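Local coordinates for phosphodiesterase (Candida albicans, PDB 6CPU), which is a largely helical phosphodiesterase of the HD superfamily that holds a zinc and a magnesium ion, at residues L208-S219 with D309-L320. Residues are numbered along the deposited sequence; the frame is centred on the assembly and turned at random.
Sequences LSQLCYAVGHWS and DYTEVHDKHTVL. Unlike the reference sequence in segment 309-320: K316 (reference Thr).
Y213 and S209, one helical turn apart on helix 205-216, both reach D315 of the long loop between helices 276-292 and 336-348, an irregular strap laid along this helix of the helical phosphodiesterase domain. Y213 OH donates to D315 OD2 at 2.5 Å, meeting the oxygen from above the carboxylate plane, while the ring is turned steeply against that plane. S209 OG lies anti to its own backbone N (chi1 179°) and there accepts from D315 N at 2.8 Å, in a nearly straight bond of 176°. V313 CG1 sits over the centre of the Y213 ring, 3.5 Å from the centroid, a CH-pi contact. Beyond the last helical turn, the edge of Y310 is turned to the face of H217 in a T-shaped pair, with centroids 5.0 Å apart and planes at 77°; Y310 CE1 also packs on A214. At the far end S219 OG donates to D309 OD1, which Y310 N reaches from the opposite face of the carboxylate; D309 OD2 forms a salt bridge with R471. L320 CD2 lies against C212 CB, and L320 packs further on F287 of helix 276-292. Q210 OE1 accepts a hydrogen bond from R207 NH1, while Q210 NE2 is joined through a water to E312 O and H314 ND1. In the second shell, H217 ND1 donates to Y213 O at 2.7 Å, fixing the imidazole that Y310 meets. D315 OD1 accepts from H317 N in an Asx turn, which probably helps to set the carboxylate for Y213. A second water ties Q210 O, Y310 OH and V313 O together, and a third accepts from S209 OG while donating to D315 OD1 and, at 2.8 Å, to H317 O.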
loop_
_atom_site.group_PDB
_atom_site.type_symbol
_atom_site.label_atom_id
_atom_site.label_comp_id
_atom_site.label_asym_id
_atom_site.label_seq_id
_atom_site.Cartn_x
_atom_site.Cartn_y
_atom_site.Cartn_z
ATOM N N LEU A 208 7.616 -11.697 16.482
ATOM C CA LEU A 208 8.278 -11.851 15.184
ATOM C C LEU A 208 8.150 -13.280 14.650
ATOM O O LEU A 208 7.956 -13.488 13.440
ATOM C CB LEU A 208 9.753 -11.422 15.257
ATOM C CG LEU A 208 10.004 -9.982 15.714
ATOM C CD1 LEU A 208 11.487 -9.655 15.601
ATOM C CD2 LEU A 208 9.158 -8.959 14.966
ATOM N N SER A 209 8.240 -14.262 15.548
ATOM C CA SER A 209 8.031 -15.657 15.166
ATOM C C SER A 209 6.588 -15.893 14.710
ATOM O O SER A 209 6.367 -16.542 13.706
ATOM C CB SER A 209 8.399 -16.612 16.305
ATOM O OG SER A 209 8.166 -17.954 15.892
ATOM N N GLN A 210 5.620 -15.336 15.424
ATOM C CA GLN A 210 4.216 -15.474 15.034
ATOM C C GLN A 210 3.987 -14.924 13.627
ATOM O O GLN A 210 3.234 -15.496 12.841
ATOM C CB GLN A 210 3.294 -14.770 16.021
ATOM C CG GLN A 210 3.206 -15.463 17.366
ATOM C CD GLN A 210 2.413 -14.688 18.391
ATOM O OE1 GLN A 210 2.324 -13.459 18.347
ATOM N NE2 GLN A 210 1.835 -15.411 19.341
ATOM N N LEU A 211 4.647 -13.812 13.309
ATOM C CA LEU A 211 4.486 -13.199 11.992
ATOM C C LEU A 211 5.066 -14.075 10.885
ATOM O O LEU A 211 4.511 -14.122 9.785
ATOM C CB LEU A 211 5.066 -11.775 11.974
ATOM C CG LEU A 211 4.339 -10.802 12.918
ATOM C CD1 LEU A 211 4.967 -9.410 12.887
ATOM C CD2 LEU A 211 2.834 -10.708 12.656
ATOM N N CYS A 212 6.150 -14.800 11.176
ATOM C CA CYS A 212 6.696 -15.774 10.233
ATOM C C CYS A 212 5.629 -16.794 9.847
ATOM O O CYS A 212 5.391 -17.022 8.662
ATOM C CB CYS A 212 7.900 -16.495 10.828
ATOM S SG CYS A 212 9.374 -15.492 11.066
ATOM N N TYR A 213 4.978 -17.380 10.849
ATOM C CA TYR A 213 3.910 -18.368 10.617
ATOM C C TYR A 213 2.658 -17.772 9.991
ATOM O O TYR A 213 2.017 -18.441 9.184
ATOM C CB TYR A 213 3.548 -19.135 11.895
ATOM C CG TYR A 213 4.588 -20.164 12.247
ATOM C CD1 TYR A 213 5.633 -19.862 13.124
ATOM C CD2 TYR A 213 4.559 -21.430 11.667
ATOM C CE1 TYR A 213 6.608 -20.798 13.421
ATOM C CE2 TYR A 213 5.528 -22.370 11.957
ATOM C CZ TYR A 213 6.542 -22.055 12.841
ATOM O OH TYR A 213 7.509 -22.997 13.128
ATOM N N ALA A 214 2.293 -16.545 10.362
ATOM C CA ALA A 214 1.202 -15.832 9.659
ATOM C C ALA A 214 1.506 -15.710 8.158
ATOM O O ALA A 214 0.686 -16.090 7.309
ATOM C CB ALA A 214 0.952 -14.461 10.291
ATOM N N VAL A 215 2.699 -15.222 7.824
ATOM C CA VAL A 215 3.134 -15.157 6.430
ATOM C C VAL A 215 3.060 -16.553 5.768
ATOM O O VAL A 215 2.781 -16.681 4.575
ATOM C CB VAL A 215 4.552 -14.564 6.330
ATOM C CG1 VAL A 215 5.155 -14.770 4.957
ATOM C CG2 VAL A 215 4.510 -13.071 6.654
ATOM N N GLY A 216 3.300 -17.585 6.570
ATOM C CA GLY A 216 3.204 -18.961 6.123
ATOM C C GLY A 216 1.829 -19.501 5.779
ATOM O O GLY A 216 1.754 -20.466 5.042
ATOM N N HIS A 217 0.755 -18.905 6.297
ATOM C CA HIS A 217 -0.613 -19.372 6.012
ATOM C C HIS A 217 -1.211 -18.762 4.745
ATOM O O HIS A 217 -1.109 -17.550 4.532
ATOM C CB HIS A 217 -1.547 -19.008 7.155
ATOM C CG HIS A 217 -1.398 -19.873 8.367
ATOM N ND1 HIS A 217 -0.393 -19.687 9.292
ATOM C CD2 HIS A 217 -2.136 -20.918 8.814
ATOM C CE1 HIS A 217 -0.522 -20.577 10.260
ATOM N NE2 HIS A 217 -1.571 -21.335 9.993
ATOM N N TRP A 218 -1.875 -19.580 3.928
ATOM C CA TRP A 218 -2.705 -19.044 2.838
ATOM C C TRP A 218 -3.894 -18.287 3.416
ATOM O O TRP A 218 -4.379 -17.327 2.815
ATOM C CB TRP A 218 -3.190 -20.133 1.869
ATOM C CG TRP A 218 -4.071 -19.564 0.805
ATOM C CD1 TRP A 218 -5.414 -19.742 0.668
ATOM C CD2 TRP A 218 -3.680 -18.648 -0.225
ATOM N NE1 TRP A 218 -5.882 -19.022 -0.409
ATOM C CE2 TRP A 218 -4.835 -18.345 -0.975
ATOM C CE3 TRP A 218 -2.457 -18.084 -0.607
ATOM C CZ2 TRP A 218 -4.805 -17.488 -2.075
ATOM C CZ3 TRP A 218 -2.430 -17.233 -1.702
ATOM C CH2 TRP A 218 -3.593 -16.951 -2.424
ATOM N N SER A 219 -4.371 -18.710 4.584
ATOM C CA SER A 219 -5.385 -17.957 5.311
ATOM C C SER A 219 -4.700 -16.810 6.073
ATOM O O SER A 219 -4.691 -16.769 7.297
ATOM C CB SER A 219 -6.151 -18.874 6.268
ATOM O OG SER A 219 -7.347 -18.256 6.723
ATOM N N ASP A 309 -7.462 -22.860 8.178
ATOM C CA ASP A 309 -7.630 -21.538 8.771
ATOM C C ASP A 309 -6.351 -21.170 9.528
ATOM O O ASP A 309 -5.478 -22.019 9.711
ATOM C CB ASP A 309 -8.837 -21.513 9.713
ATOM C CG ASP A 309 -9.454 -20.123 9.846
ATOM O OD1 ASP A 309 -8.878 -19.134 9.332
ATOM O OD2 ASP A 309 -10.519 -20.016 10.477
ATOM N N TYR A 310 -6.239 -19.913 9.955
ATOM C CA TYR A 310 -5.062 -19.449 10.701
ATOM C C TYR A 310 -5.024 -19.962 12.136
ATOM O O TYR A 310 -5.983 -19.811 12.897
ATOM C CB TYR A 310 -5.006 -17.920 10.718
ATOM C CG TYR A 310 -3.894 -17.363 11.570
ATOM C CD1 TYR A 310 -2.560 -17.606 11.252
ATOM C CD2 TYR A 310 -4.175 -16.594 12.693
ATOM C CE1 TYR A 310 -1.534 -17.091 12.031
ATOM C CE2 TYR A 310 -3.159 -16.075 13.478
ATOM C CZ TYR A 310 -1.842 -16.327 13.136
ATOM O OH TYR A 310 -0.844 -15.806 13.921
ATOM N N THR A 311 -3.898 -20.570 12.491
ATOM C CA THR A 311 -3.577 -20.899 13.869
ATOM C C THR A 311 -2.325 -20.110 14.279
ATOM O O THR A 311 -1.334 -20.096 13.551
ATOM C CB THR A 311 -3.294 -22.407 14.036
ATOM O OG1 THR A 311 -4.367 -23.170 13.462
ATOM C CG2 THR A 311 -3.143 -22.745 15.500
ATOM N N GLU A 312 -2.390 -19.473 15.443
ATOM C CA GLU A 312 -1.298 -18.662 15.972
ATOM C C GLU A 312 -0.174 -19.544 16.522
ATOM O O GLU A 312 -0.228 -20.011 17.666
ATOM C CB GLU A 312 -1.827 -17.715 17.050
ATOM C CG GLU A 312 -0.782 -16.783 17.648
ATOM C CD GLU A 312 -1.398 -15.697 18.511
ATOM O OE1 GLU A 312 -1.831 -14.670 17.950
ATOM O OE2 GLU A 312 -1.448 -15.862 19.751
ATOM N N VAL A 313 0.849 -19.738 15.691
ATOM C CA VAL A 313 1.968 -20.623 15.982
ATOM C C VAL A 313 3.238 -19.811 16.145
ATOM O O VAL A 313 3.398 -18.774 15.499
ATOM C CB VAL A 313 2.160 -21.609 14.817
ATOM C CG1 VAL A 313 3.420 -22.454 14.985
ATOM C CG2 VAL A 313 0.922 -22.467 14.673
ATOM N N HIS A 314 4.136 -20.268 17.012
ATOM C CA HIS A 314 5.488 -19.713 17.055
ATOM C C HIS A 314 6.531 -20.705 17.542
ATOM O O HIS A 314 6.198 -21.745 18.121
ATOM C CB HIS A 314 5.534 -18.418 17.877
ATOM C CG HIS A 314 5.577 -18.614 19.359
ATOM N ND1 HIS A 314 4.446 -18.592 20.144
ATOM C CD2 HIS A 314 6.621 -18.782 20.207
ATOM C CE1 HIS A 314 4.787 -18.755 21.409
ATOM N NE2 HIS A 314 6.099 -18.876 21.474
ATOM N N ASP A 315 7.791 -20.363 17.274
ATOM C CA ASP A 315 8.951 -21.147 17.696
ATOM C C ASP A 315 10.121 -20.181 17.953
ATOM O O ASP A 315 9.879 -19.017 18.285
ATOM C CB ASP A 315 9.277 -22.211 16.647
ATOM C CG ASP A 315 9.624 -21.626 15.295
ATOM O OD1 ASP A 315 9.870 -20.400 15.197
ATOM O OD2 ASP A 315 9.650 -22.399 14.315
ATOM N N LYS A 316 11.373 -20.638 17.825
ATOM C CA LYS A 316 12.523 -19.781 18.165
ATOM C C LYS A 316 13.040 -18.901 17.017
ATOM O O LYS A 316 13.907 -18.066 17.236
ATOM C CB LYS A 316 13.687 -20.604 18.758
ATOM C CG LYS A 316 14.371 -21.585 17.809
ATOM C CD LYS A 316 15.761 -21.959 18.330
ATOM C CE LYS A 316 16.257 -23.290 17.784
ATOM N NZ LYS A 316 16.335 -23.311 16.298
ATOM N N HIS A 317 12.511 -19.076 15.810
ATOM C CA HIS A 317 13.024 -18.350 14.644
ATOM C C HIS A 317 12.277 -17.026 14.464
ATOM O O HIS A 317 11.068 -16.980 14.664
ATOM C CB HIS A 317 12.872 -19.198 13.391
ATOM C CG HIS A 317 13.526 -20.539 13.490
ATOM N ND1 HIS A 317 14.893 -20.696 13.491
ATOM C CD2 HIS A 317 13.003 -21.782 13.589
ATOM C CE1 HIS A 317 15.185 -21.980 13.585
ATOM N NE2 HIS A 317 14.058 -22.659 13.654
ATOM N N THR A 318 12.999 -15.963 14.104
ATOM C CA THR A 318 12.379 -14.651 13.841
ATOM C C THR A 318 12.381 -14.264 12.360
ATOM O O THR A 318 11.836 -13.217 12.002
ATOM C CB THR A 318 13.065 -13.516 14.638
ATOM O OG1 THR A 318 14.468 -13.491 14.337
ATOM C CG2 THR A 318 12.855 -13.715 16.128
ATOM N N VAL A 319 12.984 -15.094 11.509
ATOM C CA VAL A 319 12.928 -14.904 10.062
ATOM C C VAL A 319 12.574 -16.213 9.365
ATOM O O VAL A 319 12.656 -17.283 9.969
ATOM C CB VAL A 319 14.252 -14.354 9.485
ATOM C CG1 VAL A 319 14.592 -13.010 10.112
ATOM C CG2 VAL A 319 15.400 -15.340 9.673
ATOM N N LEU A 320 12.192 -16.122 8.092
ATOM C CA LEU A 320 11.803 -17.302 7.317
ATOM C C LEU A 320 13.044 -18.161 7.070
ATOM O O LEU A 320 14.081 -17.653 6.629
ATOM C CB LEU A 320 11.166 -16.908 5.982
ATOM C CG LEU A 320 9.972 -15.955 6.041
ATOM C CD1 LEU A 320 9.323 -15.825 4.668
ATOM C CD2 LEU A 320 8.941 -16.379 7.081
HETATM O O HOH W 1 9.281 -18.639 13.286
HETATM O O HOH W 2 1.703 -18.489 19.415
HETATM O O HOH W 3 1.324 -17.080 14.087
#